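Local coordinates for lectin 2 (Agrocybe aegerita, PDB 4TQJ), which binds carbohydrates as a fungal lectin, recognising N-acetylglucosamine specifically at the non-reducing end of glycans, at residues D170-F175 against F190-V195; V195-N200 against K210-N215. The protein carries 1 engineered substitution. All coordinates share one frame; numbering follows the deposited sequence.

Contact 1 (D170-F175 against F190-V195)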
# COMPACT_ATOMS: atom_id res chain seq x y z
N ASP A 170 -7.94 -25.77 25.82
CA ASP A 170 -9.30 -26.31 25.81
C ASP A 170 -10.26 -25.67 26.83
O ASP A 170 -11.44 -26.02 26.88
CB ASP A 170 -9.30 -27.85 25.90
CG ASP A 170 -8.82 -28.38 27.26
OD1 ASP A 170 -8.32 -27.59 28.09
OD2 ASP A 170 -8.94 -29.60 27.48
N ARG A 171 -9.76 -24.72 27.61
CA ARG A 171 -10.56 -24.12 28.67
C ARG A 171 -10.60 -22.58 28.67
O ARG A 171 -11.60 -21.99 29.05
CB ARG A 171 -10.08 -24.63 30.03
CG ARG A 171 -10.32 -26.13 30.24
CD ARG A 171 -9.79 -26.65 31.58
NE ARG A 171 -10.34 -25.92 32.72
CZ ARG A 171 -11.53 -26.16 33.27
NH1 ARG A 171 -12.32 -27.10 32.77
NH2 ARG A 171 -11.94 -25.44 34.30
N HIS A 172 -9.51 -21.97 28.23
CA HIS A 172 -9.24 -20.55 28.45
C HIS A 172 -8.85 -19.83 27.17
O HIS A 172 -8.49 -20.46 26.18
CB HIS A 172 -8.12 -20.41 29.49
CG HIS A 172 -8.32 -21.28 30.69
ND1 HIS A 172 -7.37 -22.19 31.12
CD2 HIS A 172 -9.38 -21.43 31.53
CE1 HIS A 172 -7.83 -22.84 32.18
NE2 HIS A 172 -9.04 -22.39 32.44
N LEU A 173 -8.92 -18.50 27.20
CA LEU A 173 -8.56 -17.66 26.07
C LEU A 173 -7.55 -16.60 26.49
O LEU A 173 -7.69 -16.00 27.56
CB LEU A 173 -9.79 -16.96 25.49
CG LEU A 173 -10.89 -17.91 24.98
CD1 LEU A 173 -12.19 -17.14 24.82
CD2 LEU A 173 -10.47 -18.57 23.66
N ARG A 174 -6.56 -16.35 25.65
CA ARG A 174 -5.58 -15.33 25.97
C ARG A 174 -5.36 -14.44 24.76
O ARG A 174 -4.90 -14.90 23.72
CB ARG A 174 -4.27 -15.96 26.45
CG ARG A 174 -4.34 -16.46 27.92
CD ARG A 174 -3.26 -17.50 28.21
NE ARG A 174 -3.53 -18.73 27.47
CZ ARG A 174 -2.73 -19.80 27.47
NH1 ARG A 174 -1.60 -19.81 28.16
NH2 ARG A 174 -3.07 -20.86 26.75
N PHE A 175 -5.70 -13.16 24.91
CA PHE A 175 -5.65 -12.20 23.81
C PHE A 175 -4.79 -11.01 24.21
O PHE A 175 -4.44 -10.84 25.37
CB PHE A 175 -7.06 -11.67 23.49
CG PHE A 175 -8.07 -12.73 23.11
CD1 PHE A 175 -9.43 -12.46 23.27
CD2 PHE A 175 -7.69 -13.94 22.56
CE1 PHE A 175 -10.39 -13.39 22.91
CE2 PHE A 175 -8.65 -14.88 22.20
CZ PHE A 175 -10.00 -14.60 22.38
N PHE A 190 -9.18 -15.02 29.65
CA PHE A 190 -10.44 -15.58 30.12
C PHE A 190 -10.10 -16.87 30.86
O PHE A 190 -9.88 -17.90 30.23
CB PHE A 190 -11.38 -15.88 28.95
CG PHE A 190 -11.83 -14.66 28.20
CD1 PHE A 190 -13.16 -14.24 28.27
CD2 PHE A 190 -10.94 -13.93 27.43
CE1 PHE A 190 -13.58 -13.12 27.58
CE2 PHE A 190 -11.34 -12.79 26.73
CZ PHE A 190 -12.67 -12.38 26.81
N GLY A 191 -10.03 -16.80 32.18
CA GLY A 191 -9.60 -17.93 32.99
C GLY A 191 -10.73 -18.86 33.43
O GLY A 191 -11.71 -19.07 32.70
N ASP A 192 -10.59 -19.43 34.62
CA ASP A 192 -11.61 -20.33 35.11
C ASP A 192 -12.81 -19.55 35.65
O ASP A 192 -13.94 -19.77 35.22
CB ASP A 192 -11.04 -21.29 36.17
CG ASP A 192 -10.26 -22.43 35.56
OD1 ASP A 192 -10.67 -22.97 34.50
OD2 ASP A 192 -9.21 -22.81 36.13
N LYS A 193 -12.55 -18.63 36.58
CA LYS A 193 -13.62 -17.89 37.22
C LYS A 193 -13.65 -16.39 36.94
O LYS A 193 -14.56 -15.71 37.37
CB LYS A 193 -13.61 -18.18 38.73
CG LYS A 193 -13.42 -19.68 39.02
CD LYS A 193 -14.25 -20.15 40.19
CE LYS A 193 -15.69 -19.70 40.05
NZ LYS A 193 -16.65 -20.82 39.98
N HIS A 194 -12.67 -15.87 36.18
CA HIS A 194 -12.63 -14.44 35.88
C HIS A 194 -11.93 -14.13 34.57
O HIS A 194 -11.02 -14.84 34.17
CB HIS A 194 -11.87 -13.65 36.95
CG HIS A 194 -12.16 -14.05 38.36
ND1 HIS A 194 -13.23 -13.55 39.06
CD2 HIS A 194 -11.50 -14.87 39.21
CE1 HIS A 194 -13.23 -14.06 40.29
NE2 HIS A 194 -12.18 -14.85 40.40
N VAL A 195 -12.34 -13.04 33.93
CA VAL A 195 -11.50 -12.42 32.90
C VAL A 195 -10.47 -11.60 33.66
O VAL A 195 -10.83 -10.83 34.55
CB VAL A 195 -12.32 -11.49 31.97
CG1 VAL A 195 -11.40 -10.83 30.92
CG2 VAL A 195 -13.45 -12.26 31.30
O HOH W 1 -12.81 -19.57 30.19
O HOH W 2 -8.44 -24.84 34.79

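Contact 2 (V195-N200 against K210-N215)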
# COMPACT_ATOMS: atom_id res chain seq x y z
N VAL A 195 -12.34 -13.04 33.93
CA VAL A 195 -11.50 -12.42 32.90
C VAL A 195 -10.47 -11.60 33.66
O VAL A 195 -10.83 -10.83 34.55
CB VAL A 195 -12.32 -11.49 31.97
CG1 VAL A 195 -11.40 -10.83 30.92
CG2 VAL A 195 -13.45 -12.26 31.30
N PHE A 196 -9.20 -11.80 33.35
CA PHE A 196 -8.10 -11.10 34.01
C PHE A 196 -7.48 -10.14 33.00
O PHE A 196 -7.45 -10.43 31.81
CB PHE A 196 -6.99 -12.07 34.46
CG PHE A 196 -7.38 -13.01 35.58
CD1 PHE A 196 -7.30 -12.61 36.91
CD2 PHE A 196 -7.81 -14.31 35.30
CE1 PHE A 196 -7.64 -13.48 37.95
CE2 PHE A 196 -8.15 -15.18 36.33
CZ PHE A 196 -8.07 -14.77 37.66
N ILE A 197 -6.97 -9.03 33.49
CA ILE A 197 -6.17 -8.12 32.67
C ILE A 197 -4.79 -7.96 33.31
O ILE A 197 -4.69 -7.88 34.53
CB ILE A 197 -6.79 -6.72 32.58
CG1 ILE A 197 -8.22 -6.78 32.05
CG2 ILE A 197 -5.92 -5.79 31.72
CD1 ILE A 197 -8.32 -7.24 30.63
N SER A 198 -3.74 -7.94 32.49
CA SER A 198 -2.44 -7.44 32.93
C SER A 198 -2.10 -6.24 32.09
O SER A 198 -1.90 -6.35 30.88
CB SER A 198 -1.35 -8.49 32.76
OG SER A 198 -1.38 -9.39 33.83
N ARG A 199 -2.02 -5.08 32.75
CA ARG A 199 -1.81 -3.82 32.06
C ARG A 199 -0.41 -3.76 31.50
O ARG A 199 0.56 -4.06 32.20
CB ARG A 199 -2.01 -2.65 33.02
CG ARG A 199 -3.13 -2.85 34.01
CD ARG A 199 -3.08 -1.81 35.14
NE ARG A 199 -3.60 -0.52 34.69
CZ ARG A 199 -4.89 -0.21 34.66
NH1 ARG A 199 -5.79 -1.11 35.05
NH2 ARG A 199 -5.28 0.99 34.24
N ASN A 200 -0.31 -3.35 30.25
CA ASN A 200 0.96 -3.03 29.64
C ASN A 200 1.38 -1.66 30.14
O ASN A 200 0.70 -0.67 29.89
CB ASN A 200 0.82 -3.03 28.12
CG ASN A 200 2.13 -2.80 27.40
OD1 ASN A 200 3.00 -2.08 27.89
ND2 ASN A 200 2.25 -3.38 26.23
N LYS A 210 -5.16 -8.92 37.26
CA LYS A 210 -6.23 -8.52 38.14
C LYS A 210 -7.54 -8.96 37.51
O LYS A 210 -7.71 -8.88 36.29
CB LYS A 210 -6.19 -7.01 38.31
CG LYS A 210 -7.54 -6.32 38.22
CD LYS A 210 -8.05 -5.93 39.59
CE LYS A 210 -9.22 -4.96 39.48
NZ LYS A 210 -9.52 -4.35 40.81
N SER A 211 -8.46 -9.44 38.34
CA SER A 211 -9.76 -9.87 37.86
C SER A 211 -10.62 -8.66 37.52
O SER A 211 -10.66 -7.71 38.29
CB SER A 211 -10.47 -10.73 38.93
OG SER A 211 -11.81 -11.01 38.53
N VAL A 212 -11.32 -8.71 36.39
CA VAL A 212 -12.17 -7.59 35.99
C VAL A 212 -13.63 -7.94 35.71
O VAL A 212 -14.49 -7.07 35.74
CB VAL A 212 -11.62 -6.84 34.76
CG1 VAL A 212 -10.27 -6.19 35.08
CG2 VAL A 212 -11.53 -7.79 33.56
N ILE A 213 -13.91 -9.20 35.39
CA ILE A 213 -15.29 -9.65 35.16
C ILE A 213 -15.45 -11.07 35.69
O ILE A 213 -14.56 -11.91 35.52
CB ILE A 213 -15.68 -9.66 33.66
CG1 ILE A 213 -15.36 -8.32 32.98
CG2 ILE A 213 -17.17 -9.98 33.48
CD1 ILE A 213 -15.38 -8.41 31.47
N ASP A 214 -16.58 -11.33 36.35
CA ASP A 214 -16.86 -12.67 36.86
C ASP A 214 -17.84 -13.35 35.93
O ASP A 214 -18.98 -13.64 36.31
CB ASP A 214 -17.43 -12.61 38.29
CG ASP A 214 -16.48 -11.94 39.28
OD1 ASP A 214 -15.26 -11.92 39.02
OD2 ASP A 214 -16.96 -11.45 40.32
N ASN A 215 -17.40 -13.56 34.69
CA ASN A 215 -18.25 -14.03 33.61
C ASN A 215 -17.37 -14.30 32.37
O ASN A 215 -16.15 -14.15 32.42
CB ASN A 215 -19.35 -13.00 33.29
CG ASN A 215 -20.69 -13.66 32.92
OD1 ASN A 215 -20.72 -14.70 32.27
ND2 ASN A 215 -21.80 -13.03 33.34

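Contact 1 (D170-F175 against F190-V195)
Leu173 and Phe190 face each other as an antiparallel hydrogen-bonded pair, with CA atoms 4.9 Å apart. Both of their backbone bonds form. Phe190 N gives a short bond of 2.7 Å to Leu173 O, and Leu173 N returns a longer one of 3.2 Å to Phe190 O. This pair lies at the start of strand 173-177 and the end of strand 186-190. Beyond it the chain of 190-195 turns, and Gly191 N bonds back to His194 O. Water 1 lies within bonding distance of both Arg171 O and Gly191 O.

Two kinds of side-chain contact extend from the pair. On the Leu173 and Phe190 side the contact is apolar. Leu173 CB lies 3.8 Å from Phe190 CD2, and Leu173 CD1 sits over one face of the Phe190 ring, offset toward the rim. The rings of Phe175 and Phe190 meet obliquely, with planes at 59°. This side packs on strand 230-233 of the next sheet, as blades do in a beta-propeller, the fold to which FG-GAP-like repeats belong.

Past the strand ends the contact is polar. Asp192 OD1 takes two hydrogen bonds, one from each face of its carboxylate plane. His172 NE2 donates a nearly straight one of 2.7 Å, with OD1 in the plane of the imidazole. Arg171 NH2 donates the other at 2.8 Å, as part of a salt bridge. The arginine chain bends at chi3 (56°), which brings its guanidinium round to the carboxylate. Arg171 CB also lies over the centre of the His172 ring, 3.4 Å above the ring plane. Water 2 accepts from Arg171 NE and donates to Asp192 OD2. His172 ND1 bonds to Arg168 N, so both ring nitrogens have partners and the ring's rotation is fixed.

Contact 2 (V195-N200 against K210-N215)
Val195 and Ile213 lie side by side and point the same way, with Val195 CG2 4.2 Å from Ile213 CB. Val212 approaches Val195 differently. The two side chains meet at a slant, and CG1 of Val195 comes 4.0 Å from CG2 of Val212. Ile197 crosses Val212 at about a right angle, and its CG1 touches Val212 CG1 at 3.7 Å. Ile197 CG1 is turned anti to its own carbonyl carbon (chi1 -56°), which places it against both methyls of Val212. The valine therefore touches Val195 and Ile197 together. Val195 and Ile213 also pack on Ile243 of the neighbouring sheet.

The strands 195-198 and 210-213 form an antiparallel hairpin, the outer part of one propeller blade. A classic beta bulge interrupts it, with Val212 and Ile213 both opposite Val195. Val195 uses both its polar backbone atoms here. Its N bonds to Ile213 O, and its O accepts from Val212 N at 2.8 Å. After the bulge Ile197 and Lys210 form a regular hydrogen-bonded pair, joined by two backbone bonds.

Phe196 and Ser211 are a non-hydrogen-bonded pair, and their side chains lie on the sheet face away from Val195 and Ile197. The Phe196 ring comes up to the opposing strand through CD1, which is 3.7 Å from Ser211 N, while Lys210 C lies at the ring edge. Phe196 CE1 is 4.1 Å from Ser211 CB. Phe196 CA also makes a CA-H...O contact of 3.2 Å to Lys210 O, the same oxygen that accepts from Ile197 N.

Contacts 1 and 2 follow each other along the chain and share Val195. Both belong to one propeller blade, and their centres are about 10 Å apart. The turn 191-194 connects them. His194 of this turn reaches the bulged hairpin: its ND1 is 2.6 Å from Asp214 OD1, a probable hydrogen bond, and its CB is 3.5 Å from Ile213 O. Phe190 of contact 1 reaches the same Ile243 of the neighbouring sheet as the hairpin of contact 2 does. Contact 2 lies farther from the chain centre, about 20 Å against 17 Å, measured between centres.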